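Local coordinates for benzoate transport porin BenP (Acinetobacter baumannii AB307-0294, PDB 5DL8), which probably forms a beta-barrel channel that lets small solutes, probably including benzoate, pass across the outer membrane into the periplasm, at residues T29-Y34 / F400-K405; V82-R87 / A109-K114; A144-L149 / S176-E181. One frame throughout, in Å; residues are numbered along the deposited sequence.

In the fold
The segments run in the order 29-34, 82-87, 109-114, 144-149, 176-181 and 400-405, so contact 1 spans nearly the whole chain while contacts 2 and 3 follow each other within it. Contact 1 joins strands 25-39 and 394-406, closing the barrel; contact 2 pairs strands 72-87 and 107-123 of the same wall. The centres of contacts 1 and 2 are about 14 Å apart and their nearest atoms about 6 Å. Contact 3 joins two loops, its centre about 14 Å from contact 1's and about 10 Å from contact 2's. It touches both: K31 reaches Q147, and Y112 and K114 reach R178 and P177. The wall anchors loops folded into the lumen, consistent with a porin constriction.

Contact 1 of 3, residues T29-Y34 / F400-K405; sequences TLKNAY and FVNYTK
L30 and Y403 are joined by two backbone hydrogen bonds, the shorter from Y403 N to L30 O at 2.8 Å. N32 and V401 form the next such pair, with V401 N to N32 O at 2.9 Å. Because strand 25-39 opens the barrel and strand 394-406 ends it, this antiparallel pairing, 179° between the segment axes, is the seam that closes the porin's beta-barrel. A water donates to both L30 O and N402 OD1, 2.7 Å from each, giving L30 O a second bond. With chi1 at -75°, the CG of N402 sits beside its own backbone N, and OD1 leans over the seam to lie 3.3 Å from K31 CG. The lysine chain runs alongside N402, then bends at chi3 (-82°), and its NZ bonds to the carbonyl of Q147 in an infolded loop. That link, with the packing of F400 on R146 of the same loop, marks the face carrying T29, K31, A33, F400, N402 and T404 as probably the lumenal one. On the other face L30 CB meets Y403 CB at 3.9 Å, and the amide of N32 turns to the adjoining strand, where W50 and Q52 bind it. Back beside K31, the phenyl ring of F400 turns its edge to A33, whose CB rests 3.6 Å from F400 CE1.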
loop_
_atom_site.group_PDB
_atom_site.type_symbol
_atom_site.label_atom_id
_atom_site.label_comp_id
_atom_site.label_asym_id
_atom_site.label_seq_id
_atom_site.Cartn_x
_atom_site.Cartn_y
_atom_site.Cartn_z
ATOM N N THR A 29 -15.841 3.051 -10.510
ATOM C CA THR A 29 -16.028 3.178 -9.081
ATOM C C THR A 29 -16.605 4.562 -8.658
ATOM O O THR A 29 -16.511 5.536 -9.344
ATOM C CB THR A 29 -14.741 2.928 -8.220
ATOM O OG1 THR A 29 -13.857 4.011 -8.350
ATOM C CG2 THR A 29 -13.957 1.624 -8.545
ATOM N N LEU A 30 -17.153 4.527 -7.438
ATOM C CA LEU A 30 -17.611 5.591 -6.595
ATOM C C LEU A 30 -17.127 5.316 -5.172
ATOM O O LEU A 30 -17.158 4.199 -4.635
ATOM C CB LEU A 30 -19.169 5.760 -6.585
ATOM C CG LEU A 30 -19.881 5.973 -7.922
ATOM C CD1 LEU A 30 -21.373 5.754 -7.798
ATOM C CD2 LEU A 30 -19.653 7.335 -8.475
ATOM N N LYS A 31 -16.684 6.406 -4.580
ATOM C CA LYS A 31 -16.290 6.444 -3.193
ATOM C C LYS A 31 -16.764 7.760 -2.462
ATOM O O LYS A 31 -16.273 8.893 -2.747
ATOM C CB LYS A 31 -14.752 6.384 -3.130
ATOM C CG LYS A 31 -14.283 6.054 -1.686
ATOM C CD LYS A 31 -12.761 5.929 -1.527
ATOM C CE LYS A 31 -12.288 4.525 -1.949
ATOM N NZ LYS A 31 -10.744 4.475 -1.898
ATOM N N ASN A 32 -17.539 7.564 -1.436
ATOM C CA ASN A 32 -17.937 8.582 -0.491
ATOM C C ASN A 32 -17.089 8.275 0.715
ATOM O O ASN A 32 -17.301 7.248 1.362
ATOM C CB ASN A 32 -19.408 8.423 -0.107
ATOM C CG ASN A 32 -19.987 9.619 0.752
ATOM O OD1 ASN A 32 -19.784 9.750 1.966
ATOM N ND2 ASN A 32 -20.780 10.441 0.097
ATOM N N ALA A 33 -16.203 9.201 1.067
ATOM C CA ALA A 33 -15.172 8.951 2.096
ATOM C C ALA A 33 -15.221 10.006 3.165
ATOM O O ALA A 33 -15.039 11.191 2.865
ATOM C CB ALA A 33 -13.742 8.970 1.458
ATOM N N TYR A 34 -15.395 9.586 4.410
ATOM C CA TYR A 34 -15.239 10.449 5.571
ATOM C C TYR A 34 -14.044 9.973 6.417
ATOM O O TYR A 34 -14.003 8.802 6.899
ATOM C CB TYR A 34 -16.512 10.429 6.388
ATOM C CG TYR A 34 -16.425 11.078 7.730
ATOM C CD1 TYR A 34 -16.442 12.420 7.868
ATOM C CD2 TYR A 34 -16.379 10.284 8.891
ATOM C CE1 TYR A 34 -16.325 13.011 9.150
ATOM C CE2 TYR A 34 -16.357 10.824 10.135
ATOM C CZ TYR A 34 -16.272 12.186 10.242
ATOM O OH TYR A 34 -16.153 12.666 11.465
ATOM N N PHE A 400 -16.724 4.711 4.722
ATOM C CA PHE A 400 -16.678 4.675 3.254
ATOM C C PHE A 400 -17.954 4.052 2.752
ATOM O O PHE A 400 -18.397 3.009 3.318
ATOM C CB PHE A 400 -15.514 3.847 2.734
ATOM C CG PHE A 400 -14.120 4.390 3.101
ATOM C CD1 PHE A 400 -13.597 5.477 2.483
ATOM C CD2 PHE A 400 -13.320 3.735 4.056
ATOM C CE1 PHE A 400 -12.344 5.969 2.830
ATOM C CE2 PHE A 400 -12.029 4.161 4.399
ATOM C CZ PHE A 400 -11.530 5.289 3.776
ATOM N N VAL A 401 -18.531 4.645 1.699
ATOM C CA VAL A 401 -19.520 3.976 0.921
ATOM C C VAL A 401 -18.932 3.831 -0.453
ATOM O O VAL A 401 -18.709 4.818 -1.131
ATOM C CB VAL A 401 -20.832 4.751 0.791
ATOM C CG1 VAL A 401 -21.880 3.945 -0.032
ATOM C CG2 VAL A 401 -21.381 5.142 2.162
ATOM N N ASN A 402 -18.710 2.590 -0.852
ATOM C CA ASN A 402 -18.005 2.186 -2.066
ATOM C C ASN A 402 -18.958 1.580 -3.051
ATOM O O ASN A 402 -19.848 0.768 -2.659
ATOM C CB ASN A 402 -16.934 1.140 -1.711
ATOM C CG ASN A 402 -15.692 1.774 -1.005
ATOM O OD1 ASN A 402 -15.211 2.845 -1.456
ATOM N ND2 ASN A 402 -15.199 1.170 0.074
ATOM N N TYR A 403 -18.745 1.900 -4.314
ATOM C CA TYR A 403 -19.440 1.225 -5.405
ATOM C C TYR A 403 -18.410 0.821 -6.429
ATOM O O TYR A 403 -17.551 1.610 -6.756
ATOM C CB TYR A 403 -20.436 2.113 -6.094
ATOM C CG TYR A 403 -21.105 1.419 -7.252
ATOM C CD1 TYR A 403 -22.194 0.538 -7.069
ATOM C CD2 TYR A 403 -20.742 1.699 -8.541
ATOM C CE1 TYR A 403 -22.835 -0.081 -8.151
ATOM C CE2 TYR A 403 -21.398 1.148 -9.607
ATOM C CZ TYR A 403 -22.392 0.224 -9.405
ATOM O OH TYR A 403 -22.965 -0.255 -10.514
ATOM N N THR A 404 -18.518 -0.414 -6.898
ATOM C CA THR A 404 -17.567 -1.051 -7.848
ATOM C C THR A 404 -18.361 -1.762 -8.937
ATOM O O THR A 404 -19.273 -2.506 -8.649
ATOM C CB THR A 404 -16.586 -1.938 -7.115
ATOM O OG1 THR A 404 -15.837 -1.110 -6.253
ATOM C CG2 THR A 404 -15.625 -2.640 -8.079
ATOM N N LYS A 405 -18.088 -1.458 -10.182
ATOM C CA LYS A 405 -18.673 -2.252 -11.244
ATOM C C LYS A 405 -17.617 -2.577 -12.315
ATOM O O LYS A 405 -16.887 -1.683 -12.807
ATOM C CB LYS A 405 -19.824 -1.562 -11.879
ATOM C CG LYS A 405 -20.440 -2.536 -12.884
ATOM C CD LYS A 405 -21.808 -2.124 -13.351
ATOM C CE LYS A 405 -21.738 -1.178 -14.537
ATOM N NZ LYS A 405 -23.063 -1.291 -15.202
HETATM O O HOH W 1 -14.904 2.805 -4.156
#

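Contact 2 of 3, residues V82-R87 / A109-K114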
loop_
_atom_site.group_PDB
_atom_site.type_symbol
_atom_site.label_atom_id
_atom_site.label_comp_id
_atom_site.label_asym_id
_atom_site.label_seq_id
_atom_site.Cartn_x
_atom_site.Cartn_y
_atom_site.Cartn_z
ATOM N N VAL A 82 -8.744 7.560 -15.008
ATOM C CA VAL A 82 -9.137 8.877 -14.606
ATOM C C VAL A 82 -9.830 8.737 -13.266
ATOM O O VAL A 82 -10.566 7.749 -13.014
ATOM C CB VAL A 82 -10.033 9.533 -15.697
ATOM C CG1 VAL A 82 -11.330 8.714 -15.903
ATOM C CG2 VAL A 82 -10.380 10.989 -15.335
ATOM N N GLN A 83 -9.488 9.629 -12.337
ATOM C CA GLN A 83 -10.080 9.628 -10.983
ATOM C C GLN A 83 -10.307 11.059 -10.565
ATOM O O GLN A 83 -9.455 11.923 -10.763
ATOM C CB GLN A 83 -9.143 8.974 -9.960
ATOM C CG GLN A 83 -8.475 7.613 -10.283
ATOM C CD GLN A 83 -7.436 7.237 -9.227
ATOM O OE1 GLN A 83 -7.727 6.966 -8.036
ATOM N NE2 GLN A 83 -6.165 7.330 -9.645
ATOM N N TYR A 84 -11.477 11.320 -10.002
ATOM C CA TYR A 84 -11.916 12.671 -9.688
ATOM C C TYR A 84 -12.659 12.667 -8.398
ATOM O O TYR A 84 -13.598 11.874 -8.255
ATOM C CB TYR A 84 -12.835 13.168 -10.762
ATOM C CG TYR A 84 -13.341 14.537 -10.488
ATOM C CD1 TYR A 84 -12.436 15.638 -10.439
ATOM C CD2 TYR A 84 -14.721 14.788 -10.289
ATOM C CE1 TYR A 84 -12.885 16.930 -10.211
ATOM C CE2 TYR A 84 -15.172 16.096 -10.078
ATOM C CZ TYR A 84 -14.246 17.152 -10.060
ATOM O OH TYR A 84 -14.645 18.406 -9.722
ATOM N N ALA A 85 -12.255 13.549 -7.463
ATOM C CA ALA A 85 -12.925 13.710 -6.183
ATOM C C ALA A 85 -13.265 15.211 -5.915
ATOM O O ALA A 85 -12.491 16.103 -6.236
ATOM C CB ALA A 85 -12.061 13.236 -5.072
ATOM N N VAL A 86 -14.439 15.440 -5.306
ATOM C CA VAL A 86 -14.851 16.732 -4.774
ATOM C C VAL A 86 -14.898 16.747 -3.264
ATOM O O VAL A 86 -15.487 15.826 -2.659
ATOM C CB VAL A 86 -16.266 17.049 -5.271
ATOM C CG1 VAL A 86 -16.804 18.384 -4.723
ATOM C CG2 VAL A 86 -16.178 17.220 -6.766
ATOM N N ARG A 87 -14.268 17.768 -2.647
ATOM C CA ARG A 87 -14.439 17.975 -1.218
ATOM C C ARG A 87 -15.872 18.447 -0.855
ATOM O O ARG A 87 -16.381 19.397 -1.401
ATOM C CB ARG A 87 -13.468 19.004 -0.661
ATOM C CG ARG A 87 -13.588 19.117 0.853
ATOM C CD ARG A 87 -12.343 19.735 1.538
ATOM N NE ARG A 87 -11.862 20.898 0.918
ATOM C CZ ARG A 87 -12.472 22.129 0.986
ATOM N NH1 ARG A 87 -13.593 22.357 1.682
ATOM N NH2 ARG A 87 -11.943 23.174 0.349
ATOM N N ALA A 109 -7.672 21.444 -0.852
ATOM C CA ALA A 109 -8.203 21.619 -2.232
ATOM C C ALA A 109 -9.726 21.396 -2.242
ATOM O O ALA A 109 -10.260 20.554 -1.467
ATOM C CB ALA A 109 -7.616 20.532 -3.123
ATOM N N SER A 110 -10.420 22.081 -3.122
ATOM C CA SER A 110 -11.885 21.862 -3.150
ATOM C C SER A 110 -12.250 20.675 -4.029
ATOM O O SER A 110 -13.311 20.119 -3.876
ATOM C CB SER A 110 -12.642 23.179 -3.463
ATOM O OG SER A 110 -12.177 23.592 -4.671
ATOM N N ASP A 111 -11.319 20.246 -4.887
ATOM C CA ASP A 111 -11.468 19.065 -5.788
ATOM C C ASP A 111 -10.065 18.648 -6.360
ATOM O O ASP A 111 -9.109 19.403 -6.249
ATOM C CB ASP A 111 -12.541 19.313 -6.866
ATOM C CG ASP A 111 -12.125 20.250 -7.974
ATOM O OD1 ASP A 111 -11.176 20.978 -7.861
ATOM O OD2 ASP A 111 -12.698 20.260 -9.056
ATOM N N TYR A 112 -9.902 17.431 -6.857
ATOM C CA TYR A 112 -8.660 17.095 -7.566
ATOM C C TYR A 112 -8.943 15.961 -8.535
ATOM O O TYR A 112 -9.881 15.193 -8.331
ATOM C CB TYR A 112 -7.486 16.773 -6.633
ATOM C CG TYR A 112 -7.446 15.443 -5.904
ATOM C CD1 TYR A 112 -8.496 15.053 -5.092
ATOM C CD2 TYR A 112 -6.223 14.668 -5.856
ATOM C CE1 TYR A 112 -8.454 13.949 -4.317
ATOM C CE2 TYR A 112 -6.177 13.456 -5.113
ATOM C CZ TYR A 112 -7.278 13.109 -4.324
ATOM O OH TYR A 112 -7.259 11.939 -3.565
ATOM N N LEU A 113 -8.150 15.982 -9.612
ATOM C CA LEU A 113 -8.253 15.137 -10.750
ATOM C C LEU A 113 -6.932 14.482 -10.995
ATOM O O LEU A 113 -5.916 15.246 -11.129
ATOM C CB LEU A 113 -8.518 15.986 -11.997
ATOM C CG LEU A 113 -8.599 15.233 -13.325
ATOM C CD1 LEU A 113 -9.819 14.351 -13.436
ATOM C CD2 LEU A 113 -8.630 16.285 -14.435
ATOM N N LYS A 114 -6.950 13.142 -11.104
ATOM C CA LYS A 114 -5.773 12.337 -11.627
ATOM C C LYS A 114 -6.153 11.710 -12.990
ATOM O O LYS A 114 -7.334 11.451 -13.224
ATOM C CB LYS A 114 -5.476 11.232 -10.689
ATOM C CG LYS A 114 -5.029 11.583 -9.297
ATOM C CD LYS A 114 -5.050 10.338 -8.455
ATOM C CE LYS A 114 -4.300 10.523 -7.158
ATOM N NZ LYS A 114 -2.797 10.607 -7.419
#
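The ring of Y84 meets the carboxylate of D111 at its edge: Y84 OH donates to D111 OD2 at 2.8 Å, with the oxygen near the ring plane and using its anti lone pair. Ring and carboxylate planes stand 79° apart. D111 has its CG placed between the backbone N and the carbonyl carbon (chi1 74°), which directs the carboxylate across to the tyrosine. Y112 O approaches the same ring obliquely, 3.3 Å from Y84 CD1. At the far end of the pairing R87 NE donates to A109 O at 2.9 Å, the oxygen near the guanidinium edge but tilted from its plane and the nitrogen well above the carbonyl plane. S89 O and Q108 O take NH1 and NH2, which would restrain the rotation of the group, though a crystal neighbour also touches R87. The Y112 ring has A85 CB oblique to it, 3.8 Å from Y112 CE1, while its OH bonds to R178 O and L148 N.

These are neighbouring antiparallel strands of the barrel wall, 176° between segment axes, held by a ladder that includes K114 N to Q83 O at 2.8 Å and A85 N to Y112 O at 3.0 Å. Y84, V86, D111 and L113 share the face turned away from the infolded loops. Q83, A85, Y112 and K114 lie on the lumenal face, where Q83 NE2 packs 3.4 Å from K114 CD as the two chains pass. Their polar ends then diverge: Q83 OE1 accepts from L149 N, and K114 NZ serves the carbonyl oxygens of P177 and E180.

Contact 3 of 3, residues A144-L149 / S176-E181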
loop_
_atom_site.group_PDB
_atom_site.type_symbol
_atom_site.label_atom_id
_atom_site.label_comp_id
_atom_site.label_asym_id
_atom_site.label_seq_id
_atom_site.Cartn_x
_atom_site.Cartn_y
_atom_site.Cartn_z
ATOM N N ALA A 144 -4.778 2.345 -1.551
ATOM C CA ALA A 144 -6.253 2.641 -1.554
ATOM C C ALA A 144 -6.827 2.997 -0.177
ATOM O O ALA A 144 -7.997 2.864 0.043
ATOM C CB ALA A 144 -7.013 1.390 -2.160
ATOM N N SER A 145 -6.041 3.479 0.750
ATOM C CA SER A 145 -6.472 3.637 2.187
ATOM C C SER A 145 -7.374 4.949 2.425
ATOM O O SER A 145 -8.111 5.158 3.516
ATOM C CB SER A 145 -5.191 3.675 3.090
ATOM O OG SER A 145 -4.403 4.862 2.812
ATOM N N ARG A 146 -7.360 5.827 1.428
ATOM C CA ARG A 146 -7.992 7.139 1.681
ATOM C C ARG A 146 -9.065 7.451 0.601
ATOM O O ARG A 146 -10.068 6.740 0.572
ATOM C CB ARG A 146 -6.898 8.209 1.806
ATOM C CG ARG A 146 -5.885 8.050 2.942
ATOM C CD ARG A 146 -6.552 7.897 4.254
ATOM N NE ARG A 146 -5.664 8.219 5.374
ATOM C CZ ARG A 146 -4.628 7.465 5.837
ATOM N NH1 ARG A 146 -4.246 6.298 5.272
ATOM N NH2 ARG A 146 -3.923 7.953 6.855
ATOM N N GLN A 147 -8.804 8.410 -0.301
ATOM C CA GLN A 147 -9.726 8.725 -1.334
ATOM C C GLN A 147 -9.198 8.271 -2.684
ATOM O O GLN A 147 -9.325 7.061 -3.010
ATOM C CB GLN A 147 -10.125 10.216 -1.265
ATOM C CG GLN A 147 -11.110 10.716 -2.288
ATOM C CD GLN A 147 -12.302 9.800 -2.509
ATOM O OE1 GLN A 147 -12.186 8.787 -3.202
ATOM N NE2 GLN A 147 -13.476 10.183 -1.990
ATOM N N LEU A 148 -8.568 9.131 -3.464
ATOM C CA LEU A 148 -7.976 8.635 -4.778
ATOM C C LEU A 148 -6.691 7.742 -4.515
ATOM O O LEU A 148 -6.165 7.724 -3.370
ATOM C CB LEU A 148 -7.780 9.771 -5.764
ATOM C CG LEU A 148 -9.023 10.675 -6.013
ATOM C CD1 LEU A 148 -8.759 11.667 -7.148
ATOM C CD2 LEU A 148 -10.210 9.744 -6.346
ATOM N N LEU A 149 -6.268 6.993 -5.527
ATOM C CA LEU A 149 -5.230 5.919 -5.421
ATOM C C LEU A 149 -3.878 6.368 -6.045
ATOM O O LEU A 149 -3.772 7.058 -7.101
ATOM C CB LEU A 149 -5.680 4.739 -6.213
ATOM C CG LEU A 149 -6.648 3.687 -5.660
ATOM C CD1 LEU A 149 -7.696 4.218 -4.757
ATOM C CD2 LEU A 149 -7.263 2.801 -6.735
ATOM N N SER A 176 2.663 9.631 -8.315
ATOM C CA SER A 176 1.513 10.585 -8.050
ATOM C C SER A 176 0.849 10.142 -6.813
ATOM O O SER A 176 0.061 9.181 -6.838
ATOM C CB SER A 176 0.477 10.516 -9.149
ATOM O OG SER A 176 -0.463 11.601 -9.037
ATOM N N PRO A 177 1.212 10.727 -5.701
ATOM C CA PRO A 177 0.618 10.270 -4.417
ATOM C C PRO A 177 -0.940 10.303 -4.312
ATOM O O PRO A 177 -1.588 11.000 -5.075
ATOM C CB PRO A 177 1.277 11.228 -3.367
ATOM C CG PRO A 177 2.563 11.567 -3.970
ATOM C CD PRO A 177 2.247 11.742 -5.455
ATOM N N ARG A 178 -1.493 9.522 -3.380
ATOM C CA ARG A 178 -2.921 9.382 -3.212
ATOM C C ARG A 178 -3.657 10.800 -3.084
ATOM O O ARG A 178 -4.717 10.955 -3.592
ATOM C CB ARG A 178 -3.228 8.497 -2.010
ATOM C CG ARG A 178 -2.989 9.175 -0.687
ATOM C CD ARG A 178 -2.962 8.213 0.446
ATOM N NE ARG A 178 -2.812 8.888 1.758
ATOM C CZ ARG A 178 -2.389 8.263 2.895
ATOM N NH1 ARG A 178 -1.968 6.929 2.830
ATOM N NH2 ARG A 178 -2.323 8.950 4.081
ATOM N N ASN A 179 -2.984 11.808 -2.513
ATOM C CA ASN A 179 -3.560 13.099 -2.229
ATOM C C ASN A 179 -3.054 14.140 -3.158
ATOM O O ASN A 179 -3.075 15.334 -2.756
ATOM C CB ASN A 179 -3.307 13.516 -0.737
ATOM C CG ASN A 179 -1.809 13.715 -0.385
ATOM O OD1 ASN A 179 -0.970 12.952 -0.766
ATOM N ND2 ASN A 179 -1.515 14.692 0.425
ATOM N N GLU A 180 -2.585 13.775 -4.378
ATOM C CA GLU A 180 -2.050 14.782 -5.286
ATOM C C GLU A 180 -2.502 14.491 -6.683
ATOM O O GLU A 180 -2.811 13.368 -6.996
ATOM C CB GLU A 180 -0.465 14.861 -5.326
ATOM C CG GLU A 180 0.256 14.997 -4.016
ATOM C CD GLU A 180 0.131 16.364 -3.364
ATOM O OE1 GLU A 180 -0.454 17.318 -3.984
ATOM O OE2 GLU A 180 0.614 16.515 -2.196
ATOM N N GLU A 181 -2.387 15.500 -7.529
ATOM C CA GLU A 181 -2.816 15.429 -8.933
ATOM C C GLU A 181 -1.763 15.063 -9.903
ATOM O O GLU A 181 -2.067 14.540 -10.921
ATOM C CB GLU A 181 -3.297 16.833 -9.466
ATOM C CG GLU A 181 -4.555 17.351 -8.736
ATOM C CD GLU A 181 -5.350 18.435 -9.518
ATOM O OE1 GLU A 181 -4.799 19.401 -9.959
ATOM O OE2 GLU A 181 -6.542 18.312 -9.682
#
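The guanidinium of R178 crosses that of R146 with its NH2 over the centre of the R146 group, the planes 33° apart. R178 NH2 is 3.3 Å from R146 CZ. A methylene contact adds to it: bent at chi2 (-53°), the R146 chain brings its CG over one face of the R178 group, toward the rim, and R146 CG is 3.4 Å from R178 NE. R178 itself reaches out in extended form from CG to NE, and R178 CB makes a van der Waals contact with L148 O at 3.3 Å.

Hydrogen bonds act within the loops. R146 NH1 donates to S145 OG at 2.9 Å, and a type I turn from P177 to E180, with E180 N to P177 O at 3.0 Å, presents R178. Beyond the segments, D143 forms a salt bridge with R178 NH1 and accepts from S145 OG, while T97 O binds R178 NE.

The carboxylate of D143 would offset part of this close approach of two like charges. Two arginines on loops folded into the barrel are consistent with the basic lining of OprD-family constrictions, which probably favours anionic solutes such as benzoate.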